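Local coordinates for PrgA (Enterococcus faecalis, PDB 6Z9K), which provides surface exclusion against unwanted conjugation, reaching far outside the cell from its cell-wall attachment, the part described here being its metal-binding CAP domain, at residues Phe105-Glu117 and Val199-His213. Residues are numbered along the deposited sequence; the frame is centred on the assembly and turned at random.
Sequences FAWDIAKYSDTGE and VSLSGEKNSISPKIH
One face of the Trp107 indole is overlapped by Ser200, whose CB stands over the five-membered ring in a CH-pi contact, 3.6 Å from its centroid, while Trp107 CH2 rests beside Leu201 CB. This is the alpha-beta layering of the CAP domain: helix 100-112 runs nearly parallel to strand 196-202, 17° between the axes of the local segments, and packs on a sheet whose hairpin joins 196-202 to 211-217. At the indole edge a water in the ring plane bridges NE1 to Val199 O. The chi1 of 54° sets Ser200 OG between its backbone N and carbonyl carbon, from where it donates to Ala106 O at 2.8 Å from well above the carbonyl plane; the same oxygen accepts Ala110 N. Ala110 CA makes a CH-pi contact over one face of the His213 imidazole, offset toward the rim. Ser202 OG, in the plane of the imidazole, shares a hydrogen bond with His213 NE2 at 2.7 Å and Glu144 takes ND1, so both ring nitrogens are engaged; the His213 side chain lies about 9 Å from the bound magnesium ion. Beyond the helix, the extended Lys211 side chain carries NZ into the turn 114-117, where it donates to Asp114 O at 2.8 Å and to a water that also meets Ser202 OG. Lys211 NZ and Glu117 N approach Asp114 O from opposite faces of its carbonyl plane. At the hairpin end, Thr115 OG1 donates to the anti lone pair of Glu204 OE2 at 2.6 Å.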
ATOM      1  N   PHE A 105       4.871   1.839 -13.505  1.00 15.60           N
ATOM      2  CA  PHE A 105       3.635   2.630 -13.554  1.00 14.77           C
ATOM      3  C   PHE A 105       3.583   3.465 -12.283  1.00 14.51           C
ATOM      4  O   PHE A 105       3.350   4.722 -12.347  1.00 14.18           O
ATOM      5  CB  PHE A 105       2.423   1.720 -13.721  1.00 15.06           C
ATOM      6  CG  PHE A 105       1.076   2.370 -13.795  1.00 14.47           C
ATOM      7  CD1 PHE A 105       0.871   3.696 -14.166  1.00 15.15           C
ATOM      8  CD2 PHE A 105      -0.028   1.568 -13.554  1.00 13.72           C
ATOM      9  CE1 PHE A 105      -0.403   4.206 -14.280  1.00 14.80           C
ATOM     10  CE2 PHE A 105      -1.294   2.092 -13.648  1.00 14.87           C
ATOM     11  CZ  PHE A 105      -1.481   3.399 -13.999  1.00 14.79           C
ATOM     12  N   ALA A 106       3.777   2.829 -11.124  1.00 13.77           N
ATOM     13  CA  ALA A 106       3.705   3.582  -9.854  1.00 13.64           C
ATOM     14  C   ALA A 106       4.713   4.748  -9.813  1.00 13.24           C
ATOM     15  O   ALA A 106       4.364   5.878  -9.370  1.00 13.36           O
ATOM     16  CB  ALA A 106       3.960   2.663  -8.683  1.00 13.01           C
ATOM     17  N   TRP A 107       5.956   4.511 -10.261  1.00 14.39           N
ATOM     18  CA  TRP A 107       7.013   5.546 -10.173  1.00 14.77           C
ATOM     19  C   TRP A 107       6.733   6.648 -11.200  1.00 14.94           C
ATOM     20  O   TRP A 107       7.119   7.810 -10.923  1.00 14.95           O
ATOM     21  CB  TRP A 107       8.407   4.907 -10.228  1.00 15.90           C
ATOM     22  CG  TRP A 107       8.700   4.289  -8.895  1.00 16.77           C
ATOM     23  CD1 TRP A 107       8.505   2.976  -8.545  1.00 16.95           C
ATOM     24  CD2 TRP A 107       9.130   4.964  -7.698  1.00 17.76           C
ATOM     25  NE1 TRP A 107       8.841   2.785  -7.228  1.00 18.66           N
ATOM     26  CE2 TRP A 107       9.208   3.993  -6.680  1.00 18.02           C
ATOM     27  CE3 TRP A 107       9.490   6.280  -7.393  1.00 19.99           C
ATOM     28  CZ2 TRP A 107       9.641   4.309  -5.385  1.00 18.72           C
ATOM     29  CZ3 TRP A 107       9.881   6.592  -6.107  1.00 20.16           C
ATOM     30  CH2 TRP A 107       9.978   5.611  -5.126  1.00 19.96           C
ATOM     31  N   ASP A 108       6.121   6.328 -12.342  1.00 15.33           N
ATOM     32  CA  ASP A 108       5.683   7.377 -13.284  1.00 15.69           C
ATOM     33  C   ASP A 108       4.622   8.261 -12.607  1.00 15.02           C
ATOM     34  O   ASP A 108       4.704   9.520 -12.737  1.00 14.93           O
ATOM     35  CB  ASP A 108       5.273   6.799 -14.621  1.00 15.92           C
ATOM     36  CG  ASP A 108       6.417   6.366 -15.503  1.00 18.00           C
ATOM     37  OD1 ASP A 108       7.608   6.630 -15.134  1.00 17.46           O
ATOM     38  OD2 ASP A 108       6.116   5.741 -16.530  1.00 18.27           O
ATOM     39  N   ILE A 109       3.665   7.656 -11.914  1.00 14.36           N
ATOM     40  CA  ILE A 109       2.639   8.483 -11.203  1.00 14.56           C
ATOM     41  C   ILE A 109       3.371   9.407 -10.231  1.00 14.57           C
ATOM     42  O   ILE A 109       3.052  10.570 -10.121  1.00 15.41           O
ATOM     43  CB  ILE A 109       1.556   7.616 -10.564  1.00 13.90           C
ATOM     44  CG1 ILE A 109       0.666   6.929 -11.616  1.00 13.71           C
ATOM     45  CG2 ILE A 109       0.754   8.430  -9.526  1.00 14.91           C
ATOM     46  CD1 ILE A 109      -0.345   5.954 -11.082  1.00 13.75           C
ATOM     47  N   ALA A 110       4.330   8.878  -9.484  1.00 14.74           N
ATOM     48  CA  ALA A 110       5.029   9.642  -8.428  1.00 15.46           C
ATOM     49  C   ALA A 110       5.780  10.808  -9.081  1.00 16.93           C
ATOM     50  O   ALA A 110       5.621  11.982  -8.610  1.00 17.86           O
ATOM     51  CB  ALA A 110       5.910   8.678  -7.637  1.00 16.00           C
ATOM     52  N   LYS A 111       6.519  10.538 -10.143  1.00 17.84           N
ATOM     53  CA  LYS A 111       7.325  11.549 -10.871  1.00 19.11           C
ATOM     54  C   LYS A 111       6.427  12.684 -11.397  1.00 17.85           C
ATOM     55  O   LYS A 111       6.791  13.872 -11.296  1.00 18.10           O
ATOM     56  CB  LYS A 111       7.997  10.865 -12.064  1.00 22.76           C
ATOM     57  CG  LYS A 111       8.942  11.750 -12.827  1.00 27.64           C
ATOM     58  CD  LYS A 111       9.817  10.962 -13.765  1.00 31.08           C
ATOM     59  CE  LYS A 111       9.105  10.346 -14.941  1.00 31.16           C
ATOM     60  NZ  LYS A 111      10.052  10.261 -16.075  1.00 33.79           N
ATOM     61  N   TYR A 112       5.248  12.351 -11.901  1.00 15.15           N
ATOM     62  CA  TYR A 112       4.354  13.326 -12.543  1.00 14.96           C
ATOM     63  C   TYR A 112       3.481  14.043 -11.515  1.00 15.48           C
ATOM     64  O   TYR A 112       2.847  15.032 -11.905  1.00 15.47           O
ATOM     65  CB  TYR A 112       3.510  12.635 -13.607  1.00 14.60           C
ATOM     66  CG  TYR A 112       4.290  12.123 -14.801  1.00 14.58           C
ATOM     67  CD1 TYR A 112       5.569  12.589 -15.112  1.00 15.55           C
ATOM     68  CD2 TYR A 112       3.709  11.228 -15.678  1.00 14.67           C
ATOM     69  CE1 TYR A 112       6.245  12.146 -16.235  1.00 15.81           C
ATOM     70  CE2 TYR A 112       4.360  10.773 -16.799  1.00 14.93           C
ATOM     71  CZ  TYR A 112       5.629  11.267 -17.100  1.00 15.49           C
ATOM     72  OH  TYR A 112       6.261  10.817 -18.228  1.00 16.31           O
ATOM     73  N   SER A 113       3.385  13.529 -10.286  1.00 15.61           N
ATOM     74  CA  SER A 113       2.481  14.124  -9.266  1.00 16.44           C
ATOM     75  C   SER A 113       3.086  15.409  -8.673  1.00 18.13           C
ATOM     76  O   SER A 113       4.251  15.401  -8.269  1.00 19.27           O
ATOM     77  CB  SER A 113       2.140  13.139  -8.176  1.00 16.72           C
ATOM     78  OG  SER A 113       1.279  12.127  -8.690  1.00 15.58           O
ATOM     79  N   ASP A 114       2.268  16.438  -8.629  1.00 18.16           N
ATOM     80  CA  ASP A 114       2.622  17.782  -8.092  1.00 20.02           C
ATOM     81  C   ASP A 114       3.022  17.624  -6.615  1.00 20.33           C
ATOM     82  O   ASP A 114       2.153  17.281  -5.788  1.00 20.23           O
ATOM     83  CB  ASP A 114       1.470  18.743  -8.381  1.00 21.29           C
ATOM     84  CG  ASP A 114       1.621  20.118  -7.776  1.00 23.65           C
ATOM     85  OD1 ASP A 114       2.752  20.400  -7.202  1.00 24.50           O
ATOM     86  OD2 ASP A 114       0.661  20.938  -7.925  1.00 25.16           O
ATOM     87  N   THR A 115       4.279  17.921  -6.275  1.00 21.20           N
ATOM     88  CA  THR A 115       4.783  17.707  -4.898  1.00 22.88           C
ATOM     89  C   THR A 115       4.140  18.709  -3.955  1.00 25.48           C
ATOM     90  O   THR A 115       4.183  18.432  -2.706  1.00 29.40           O
ATOM     91  CB  THR A 115       6.303  17.786  -4.818  1.00 23.66           C
ATOM     92  OG1 THR A 115       6.688  19.025  -5.414  1.00 24.87           O
ATOM     93  CG2 THR A 115       6.967  16.623  -5.510  1.00 24.29           C
ATOM     94  N   GLY A 116       3.513  19.759  -4.484  1.00 27.73           N
ATOM     95  CA  GLY A 116       2.860  20.831  -3.715  1.00 31.02           C
ATOM     96  C   GLY A 116       1.422  20.474  -3.423  1.00 31.99           C
ATOM     97  O   GLY A 116       0.767  21.193  -2.636  1.00 34.96           O
ATOM     98  N   GLU A 117       0.966  19.348  -3.965  1.00 29.55           N
ATOM     99  CA  GLU A 117      -0.463  18.966  -3.958  1.00 29.16           C
ATOM    100  C   GLU A 117      -0.693  17.835  -2.957  1.00 28.29           C
ATOM    101  O   GLU A 117       0.062  16.837  -2.976  1.00 28.10           O
ATOM    102  CB  GLU A 117      -0.863  18.541  -5.378  1.00 29.63           C
ATOM    103  CG  GLU A 117      -2.259  17.964  -5.424  1.00 30.73           C
ATOM    104  CD  GLU A 117      -3.264  19.033  -5.030  1.00 32.14           C
ATOM    105  OE1 GLU A 117      -3.208  20.096  -5.660  1.00 36.51           O
ATOM    106  OE2 GLU A 117      -4.045  18.833  -4.072  1.00 32.97           O
ATOM    107  N   VAL A 199       4.315   0.334  -5.398  1.00 15.10           N
ATOM    108  CA  VAL A 199       4.384   1.429  -4.389  1.00 16.01           C
ATOM    109  C   VAL A 199       5.448   2.424  -4.803  1.00 17.28           C
ATOM    110  O   VAL A 199       6.575   2.030  -5.061  1.00 17.89           O
ATOM    111  CB  VAL A 199       4.673   0.884  -2.971  1.00 17.93           C
ATOM    112  CG1 VAL A 199       4.706   2.017  -1.956  1.00 19.43           C
ATOM    113  CG2 VAL A 199       3.656  -0.185  -2.587  1.00 19.27           C
ATOM    114  N   SER A 200       5.094   3.688  -4.810  1.00 15.88           N
ATOM    115  CA  SER A 200       6.099   4.729  -5.049  1.00 15.70           C
ATOM    116  C   SER A 200       5.980   5.810  -3.979  1.00 16.38           C
ATOM    117  O   SER A 200       5.062   5.807  -3.152  1.00 16.10           O
ATOM    118  CB  SER A 200       5.916   5.295  -6.420  1.00 15.55           C
ATOM    119  OG  SER A 200       4.570   5.736  -6.587  1.00 15.07           O
ATOM    120  N   LEU A 201       6.914   6.737  -4.059  1.00 16.68           N
ATOM    121  CA  LEU A 201       7.105   7.802  -3.051  1.00 17.24           C
ATOM    122  C   LEU A 201       7.368   9.105  -3.814  1.00 17.73           C
ATOM    123  O   LEU A 201       8.004   9.053  -4.870  1.00 18.35           O
ATOM    124  CB  LEU A 201       8.345   7.499  -2.203  1.00 18.43           C
ATOM    125  CG  LEU A 201       8.392   6.152  -1.492  1.00 18.16           C
ATOM    126  CD1 LEU A 201       9.765   5.959  -0.831  1.00 19.13           C
ATOM    127  CD2 LEU A 201       7.271   6.031  -0.498  1.00 18.81           C
ATOM    128  N   SER A 202       6.913  10.231  -3.293  1.00 18.11           N
ATOM    129  CA  SER A 202       7.235  11.523  -3.933  1.00 19.17           C
ATOM    130  C   SER A 202       7.363  12.594  -2.852  1.00 21.14           C
ATOM    131  O   SER A 202       6.800  12.438  -1.744  1.00 20.83           O
ATOM    132  CB  SER A 202       6.233  11.894  -4.999  1.00 18.75           C
ATOM    133  OG  SER A 202       4.950  12.203  -4.498  1.00 18.64           O
ATOM    134  N   GLY A 203       8.026  13.674  -3.249  1.00 21.69           N
ATOM    135  CA  GLY A 203       8.190  14.783  -2.317  1.00 23.81           C
ATOM    136  C   GLY A 203       9.445  15.556  -2.653  1.00 26.10           C
ATOM    137  O   GLY A 203      10.410  14.940  -3.087  1.00 27.85           O
ATOM    138  N   GLU A 204       9.425  16.825  -2.303  1.00 29.64           N
ATOM    139  CA  GLU A 204      10.612  17.703  -2.342  1.00 33.41           C
ATOM    140  C   GLU A 204      11.590  17.235  -1.275  1.00 36.46           C
ATOM    141  O   GLU A 204      11.172  16.586  -0.336  1.00 32.71           O
ATOM    142  CB  GLU A 204      10.214  19.151  -2.069  1.00 36.33           C
ATOM    143  CG  GLU A 204       9.361  19.752  -3.156  1.00 37.05           C
ATOM    144  CD  GLU A 204      10.012  19.711  -4.531  1.00 40.17           C
ATOM    145  OE1 GLU A 204      11.263  19.950  -4.617  1.00 43.62           O
ATOM    146  OE2 GLU A 204       9.275  19.460  -5.519  1.00 37.83           O
ATOM    147  N   LYS A 205      12.849  17.632  -1.414  1.00 38.94           N
ATOM    148  CA  LYS A 205      13.999  17.145  -0.622  1.00 44.62           C
ATOM    149  C   LYS A 205      13.761  17.437   0.852  1.00 44.79           C
ATOM    150  O   LYS A 205      14.192  16.629   1.714  1.00 47.72           O
ATOM    151  CB  LYS A 205      15.269  17.861  -1.098  1.00 49.20           C
ATOM    152  CG  LYS A 205      16.030  17.140  -2.202  1.00 53.55           C
ATOM    153  CD  LYS A 205      17.324  16.525  -1.689  1.00 58.56           C
ATOM    154  CE  LYS A 205      18.320  16.181  -2.783  1.00 60.90           C
ATOM    155  NZ  LYS A 205      19.657  15.902  -2.200  1.00 63.96           N
ATOM    156  N   ASN A 206      13.139  18.581   1.126  1.00 43.28           N
ATOM    157  CA  ASN A 206      12.891  19.059   2.495  1.00 44.32           C
ATOM    158  C   ASN A 206      11.394  19.323   2.518  1.00 45.28           C
ATOM    159  O   ASN A 206      10.956  20.358   1.957  1.00 49.29           O
ATOM    160  CB  ASN A 206      13.852  20.195   2.861  1.00 48.15           C
ATOM    161  CG  ASN A 206      15.312  19.765   2.804  1.00 48.70           C
ATOM    162  OD1 ASN A 206      15.776  18.963   3.620  1.00 48.76           O
ATOM    163  ND2 ASN A 206      16.072  20.315   1.864  1.00 53.00           N
ATOM    164  N   SER A 207      10.648  18.313   2.979  1.00 38.91           N
ATOM    165  CA  SER A 207       9.174  18.269   2.920  1.00 37.55           C
ATOM    166  C   SER A 207       8.682  17.715   4.246  1.00 35.70           C
ATOM    167  O   SER A 207       9.250  16.720   4.734  1.00 36.63           O
ATOM    168  CB  SER A 207       8.690  17.441   1.760  1.00 33.70           C
ATOM    169  OG  SER A 207       7.266  17.510   1.632  1.00 36.56           O
ATOM    170  N   ILE A 208       7.633  18.337   4.758  1.00 36.18           N
ATOM    171  CA  ILE A 208       6.833  17.761   5.871  1.00 38.40           C
ATOM    172  C   ILE A 208       5.607  17.074   5.270  1.00 36.80           C
ATOM    173  O   ILE A 208       4.644  16.727   6.018  1.00 35.75           O
ATOM    174  CB  ILE A 208       6.504  18.844   6.911  1.00 40.84           C
ATOM    175  CG1 ILE A 208       5.567  19.924   6.359  1.00 42.38           C
ATOM    176  CG2 ILE A 208       7.802  19.408   7.465  1.00 44.23           C
ATOM    177  CD1 ILE A 208       5.175  20.972   7.397  1.00 43.76           C
ATOM    178  N   SER A 209       5.648  16.827   3.959  1.00 36.07           N
ATOM    179  CA  SER A 209       4.470  16.334   3.243  1.00 35.46           C
ATOM    180  C   SER A 209       4.837  15.334   2.150  1.00 30.92           C
ATOM    181  O   SER A 209       4.129  15.273   1.161  1.00 29.79           O
ATOM    182  CB  SER A 209       3.840  17.541   2.666  1.00 38.81           C
ATOM    183  OG  SER A 209       4.724  18.152   1.719  1.00 42.43           O
ATOM    184  N   PRO A 210       5.868  14.472   2.295  1.00 28.66           N
ATOM    185  CA  PRO A 210       6.131  13.483   1.253  1.00 25.27           C
ATOM    186  C   PRO A 210       5.021  12.426   1.303  1.00 22.58           C
ATOM    187  O   PRO A 210       4.254  12.306   2.296  1.00 22.53           O
ATOM    188  CB  PRO A 210       7.514  12.938   1.559  1.00 26.57           C
ATOM    189  CG  PRO A 210       7.590  13.059   3.068  1.00 28.52           C
ATOM    190  CD  PRO A 210       6.781  14.301   3.440  1.00 30.06           C
ATOM    191  N   LYS A 211       4.894  11.714   0.188  1.00 20.02           N
ATOM    192  CA  LYS A 211       3.738  10.861  -0.099  1.00 20.05           C
ATOM    193  C   LYS A 211       4.143   9.424  -0.322  1.00 18.16           C
ATOM    194  O   LYS A 211       5.280   9.145  -0.745  1.00 18.98           O
ATOM    195  CB  LYS A 211       3.110  11.305  -1.415  1.00 20.33           C
ATOM    196  CG  LYS A 211       2.490  12.687  -1.359  1.00 21.04           C
ATOM    197  CD  LYS A 211       2.167  13.122  -2.786  1.00 21.59           C
ATOM    198  CE  LYS A 211       1.757  14.548  -2.838  1.00 23.12           C
ATOM    199  NZ  LYS A 211       1.563  15.002  -4.229  1.00 21.29           N
ATOM    200  N   ILE A 212       3.164   8.581  -0.016  1.00 17.13           N
ATOM    201  CA  ILE A 212       3.202   7.152  -0.411  1.00 16.69           C
ATOM    202  C   ILE A 212       2.077   6.936  -1.405  1.00 15.50           C
ATOM    203  O   ILE A 212       0.908   7.173  -1.069  1.00 16.06           O
ATOM    204  CB  ILE A 212       3.003   6.256   0.811  1.00 17.86           C
ATOM    205  CG1 ILE A 212       4.021   6.582   1.913  1.00 20.05           C
ATOM    206  CG2 ILE A 212       3.025   4.793   0.330  1.00 18.41           C
ATOM    207  CD1 ILE A 212       3.719   5.928   3.265  1.00 19.86           C
ATOM    208  N   HIS A 213       2.412   6.420  -2.578  1.00 14.84           N
ATOM    209  CA  HIS A 213       1.439   6.120  -3.654  1.00 14.69           C
ATOM    210  C   HIS A 213       1.301   4.595  -3.760  1.00 14.11           C
ATOM    211  O   HIS A 213       2.264   3.946  -4.162  1.00 15.64           O
ATOM    212  CB  HIS A 213       1.926   6.679  -5.019  1.00 14.18           C
ATOM    213  CG  HIS A 213       2.291   8.135  -5.051  1.00 15.02           C
ATOM    214  ND1 HIS A 213       1.472   9.091  -5.639  1.00 14.84           N
ATOM    215  CD2 HIS A 213       3.403   8.801  -4.652  1.00 14.87           C
ATOM    216  CE1 HIS A 213       2.054  10.286  -5.534  1.00 14.64           C
ATOM    217  NE2 HIS A 213       3.236  10.132  -4.943  1.00 15.99           N
TER
HETATM  218  O   HOH W   1       8.193   0.145  -6.006  1.00 19.40           O
HETATM  219  O   HOH W   2       4.025  14.492  -5.522  1.00 19.46           O
HETATM  220  O   HOH W   3       4.929  16.245  -1.285  1.00 32.38           O